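Local coordinates for AvrRxo1-ORF1 (Xanthomonas oryzae pv. oryzicola, PDB 4Z8T), which is a type III effector with a polynucleotide kinase domain of the zeta-toxin type, and probably phosphorylates a nucleotide-like substrate, at residues 287-291 with 292-296. Numbering follows the deposited sequence.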
ATOM      1  N   LYS A 287      -6.074  14.617  -5.358  1.00 26.56           N
ATOM      2  CA  LYS A 287      -4.946  15.175  -4.613  1.00 25.15           C
ATOM      3  C   LYS A 287      -4.517  16.532  -5.184  1.00 26.36           C
ATOM      4  O   LYS A 287      -4.298  16.671  -6.393  1.00 23.78           O
ATOM      5  CB  LYS A 287      -3.767  14.198  -4.634  1.00 26.34           C
ATOM      6  CG  LYS A 287      -2.538  14.687  -3.910  1.00 31.60           C
ATOM      7  CD  LYS A 287      -2.835  14.917  -2.438  1.00 36.48           C
ATOM      8  CE  LYS A 287      -1.635  15.496  -1.700  1.00 40.31           C
ATOM      9  NZ  LYS A 287      -1.307  16.882  -2.140  1.00 38.28           N
ATOM     10  N   VAL A 288      -4.398  17.535  -4.317  1.00 25.73           N
ATOM     11  CA  VAL A 288      -4.053  18.875  -4.771  1.00 27.55           C
ATOM     12  C   VAL A 288      -2.549  19.104  -4.832  1.00 25.43           C
ATOM     13  O   VAL A 288      -1.815  18.787  -3.892  1.00 28.41           O
ATOM     14  CB  VAL A 288      -4.718  19.953  -3.880  1.00 26.57           C
ATOM     15  CG1 VAL A 288      -4.138  21.334  -4.178  1.00 30.05           C
ATOM     16  CG2 VAL A 288      -6.213  19.950  -4.106  1.00 27.95           C
ATOM     17  N   ILE A 289      -2.089  19.657  -5.949  1.00 24.41           N
ATOM     18  CA  ILE A 289      -0.694  20.039  -6.077  1.00 22.90           C
ATOM     19  C   ILE A 289      -0.435  21.274  -5.220  1.00 28.65           C
ATOM     20  O   ILE A 289      -0.758  22.398  -5.630  1.00 31.89           O
ATOM     21  CB  ILE A 289      -0.345  20.337  -7.537  1.00 25.98           C
ATOM     22  CG1 ILE A 289      -0.588  19.095  -8.394  1.00 25.93           C
ATOM     23  CG2 ILE A 289       1.099  20.797  -7.673  1.00 27.28           C
ATOM     24  CD1 ILE A 289      -0.507  19.382  -9.899  1.00 22.90           C
ATOM     25  N   ASP A 290       0.128  21.058  -4.033  1.00 28.11           N
ATOM     26  CA  ASP A 290       0.458  22.161  -3.123  1.00 30.49           C
ATOM     27  C   ASP A 290       1.961  22.253  -2.879  1.00 30.13           C
ATOM     28  O   ASP A 290       2.728  21.464  -3.431  1.00 27.85           O
ATOM     29  CB  ASP A 290      -0.312  22.056  -1.793  1.00 32.73           C
ATOM     30  CG  ASP A 290      -0.060  20.743  -1.045  1.00 36.53           C
ATOM     31  OD1 ASP A 290       0.859  19.980  -1.402  1.00 33.31           O
ATOM     32  OD2 ASP A 290      -0.787  20.473  -0.059  1.00 36.73           O
ATOM     33  N   LYS A 291       2.385  23.225  -2.068  1.00 29.95           N
ATOM     34  CA  LYS A 291       3.807  23.388  -1.773  1.00 29.26           C
ATOM     35  C   LYS A 291       4.403  22.090  -1.236  1.00 30.66           C
ATOM     36  O   LYS A 291       5.512  21.702  -1.605  1.00 27.11           O
ATOM     37  CB  LYS A 291       4.032  24.514  -0.755  1.00 29.47           C
ATOM     38  CG  LYS A 291       5.503  24.755  -0.415  1.00 34.39           C
ATOM     39  CD  LYS A 291       5.655  25.565   0.868  1.00 37.47           C
ATOM     40  CE  LYS A 291       7.109  25.956   1.129  1.00 37.27           C
ATOM     41  NZ  LYS A 291       8.015  24.795   1.318  1.00 39.99           N
ATOM     42  N   GLU A 292       3.653  21.418  -0.371  1.00 29.88           N
ATOM     43  CA  GLU A 292       4.136  20.192   0.247  1.00 32.28           C
ATOM     44  C   GLU A 292       4.407  19.116  -0.796  1.00 31.09           C
ATOM     45  O   GLU A 292       5.479  18.511  -0.799  1.00 32.31           O
ATOM     46  CB  GLU A 292       3.141  19.691   1.293  1.00 37.55           C
ATOM     47  CG  GLU A 292       3.428  18.290   1.825  1.00 40.75           C
ATOM     48  CD  GLU A 292       4.903  18.036   2.086  1.00 41.15           C
ATOM     49  OE1 GLU A 292       5.586  18.905   2.682  1.00 44.20           O
ATOM     50  OE2 GLU A 292       5.381  16.953   1.682  1.00 41.48           O
ATOM     51  N   LEU A 293       3.437  18.896  -1.678  1.00 30.43           N
ATOM     52  CA  LEU A 293       3.571  17.892  -2.737  1.00 27.58           C
ATOM     53  C   LEU A 293       4.791  18.185  -3.608  1.00 26.67           C
ATOM     54  O   LEU A 293       5.577  17.283  -3.905  1.00 26.82           O
ATOM     55  CB  LEU A 293       2.291  17.823  -3.584  1.00 28.93           C
ATOM     56  CG  LEU A 293       2.211  16.807  -4.737  1.00 29.66           C
ATOM     57  CD1 LEU A 293       0.783  16.315  -4.928  1.00 31.33           C
ATOM     58  CD2 LEU A 293       2.718  17.384  -6.054  1.00 30.17           C
ATOM     59  N   ILE A 294       4.952  19.441  -4.019  1.00 26.64           N
ATOM     60  CA  ILE A 294       6.101  19.808  -4.839  1.00 22.26           C
ATOM     61  C   ILE A 294       7.400  19.559  -4.074  1.00 26.29           C
ATOM     62  O   ILE A 294       8.330  18.968  -4.608  1.00 28.17           O
ATOM     63  CB  ILE A 294       6.005  21.265  -5.338  1.00 24.66           C
ATOM     64  CG1 ILE A 294       4.731  21.434  -6.180  1.00 24.41           C
ATOM     65  CG2 ILE A 294       7.220  21.626  -6.151  1.00 27.40           C
ATOM     66  CD1 ILE A 294       4.424  22.874  -6.571  1.00 28.14           C
ATOM     67  N   ASP A 295       7.447  19.978  -2.811  1.00 28.11           N
ATOM     68  CA  ASP A 295       8.605  19.695  -1.969  1.00 28.53           C
ATOM     69  C   ASP A 295       8.823  18.195  -1.788  1.00 27.89           C
ATOM     70  O   ASP A 295       9.960  17.737  -1.767  1.00 32.40           O
ATOM     71  CB  ASP A 295       8.448  20.345  -0.591  1.00 31.23           C
ATOM     72  CG  ASP A 295       8.523  21.854  -0.646  1.00 34.10           C
ATOM     73  OD1 ASP A 295       8.919  22.400  -1.705  1.00 34.76           O
ATOM     74  OD2 ASP A 295       8.189  22.492   0.379  1.00 36.28           O
ATOM     75  N   ARG A 296       7.736  17.442  -1.639  1.00 31.65           N
ATOM     76  CA  ARG A 296       7.837  15.994  -1.451  1.00 30.27           C
ATOM     77  C   ARG A 296       8.479  15.329  -2.663  1.00 32.29           C
ATOM     78  O   ARG A 296       9.363  14.487  -2.511  1.00 32.34           O
ATOM     79  CB  ARG A 296       6.469  15.368  -1.176  1.00 33.84           C
ATOM     80  CG  ARG A 296       6.505  13.840  -1.106  1.00 34.24           C
ATOM     81  CD  ARG A 296       5.203  13.250  -0.602  1.00 37.62           C
ATOM     82  NE  ARG A 296       4.044  13.654  -1.397  1.00 39.51           N
ATOM     83  CZ  ARG A 296       3.649  13.048  -2.516  1.00 39.02           C
ATOM     84  NH1 ARG A 296       4.329  12.015  -2.995  1.00 36.39           N
ATOM     85  NH2 ARG A 296       2.572  13.483  -3.162  1.00 37.79           N
TER
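Asp-290 turns its carboxylate back onto the first turn of helix 291-298, and OD1 accepts from Leu-293 N at 2.8 Å, a nearly straight bond (165°) that meets the oxygen almost along its C-O axis. A chi1 of 58°, which sets CG between the backbone N and the carbonyl carbon, puts OD1 in front of that N-H. The backbone carbonyl of the same residue goes to the next amide: Ile-294 N donates to Asp-290 O at 3.1 Å. This is a classic aspartate N-cap, the side chain supplying an acceptor where the helix has no preceding turn to do so; the carboxylate charge probably also suits the positive end of the helix dipole. OD2 has a weak hydrogen bond from Asn-299 of the second subunit, another copy of the protein. On the loop side, Lys-287 curls round to give NZ to Val-288 O at 2.6 Å, and the same NZ makes a long salt bridge, 3.9 Å, with Asp-290 OD1. That ammonium also lies against Leu-293 CD1, while the two side chains run past each other in opposite directions. One residue further on, Asp-295 N bonds to Lys-291 O, and the side chains repeat this i to i+4 spacing as a salt bridge. Lys-291 stays extended until chi4 (-62°) bends NZ onto Asp-295 OD2, modelled at a very short 2.5 Å, a length to be read with caution. On the buried side, Ile-289 CG2 packs on Ile-294 CG1 at 4.0 Å and on Leu-293 CD2 at 4.1 Å. Trp-322 of helix 322-331 touches Lys-287, Ile-289 and Leu-293, and Leu-314 of helix 304-315 meets Ile-294. Arg-296 NH1 forms a salt bridge with Glu-190 of helix 189-198.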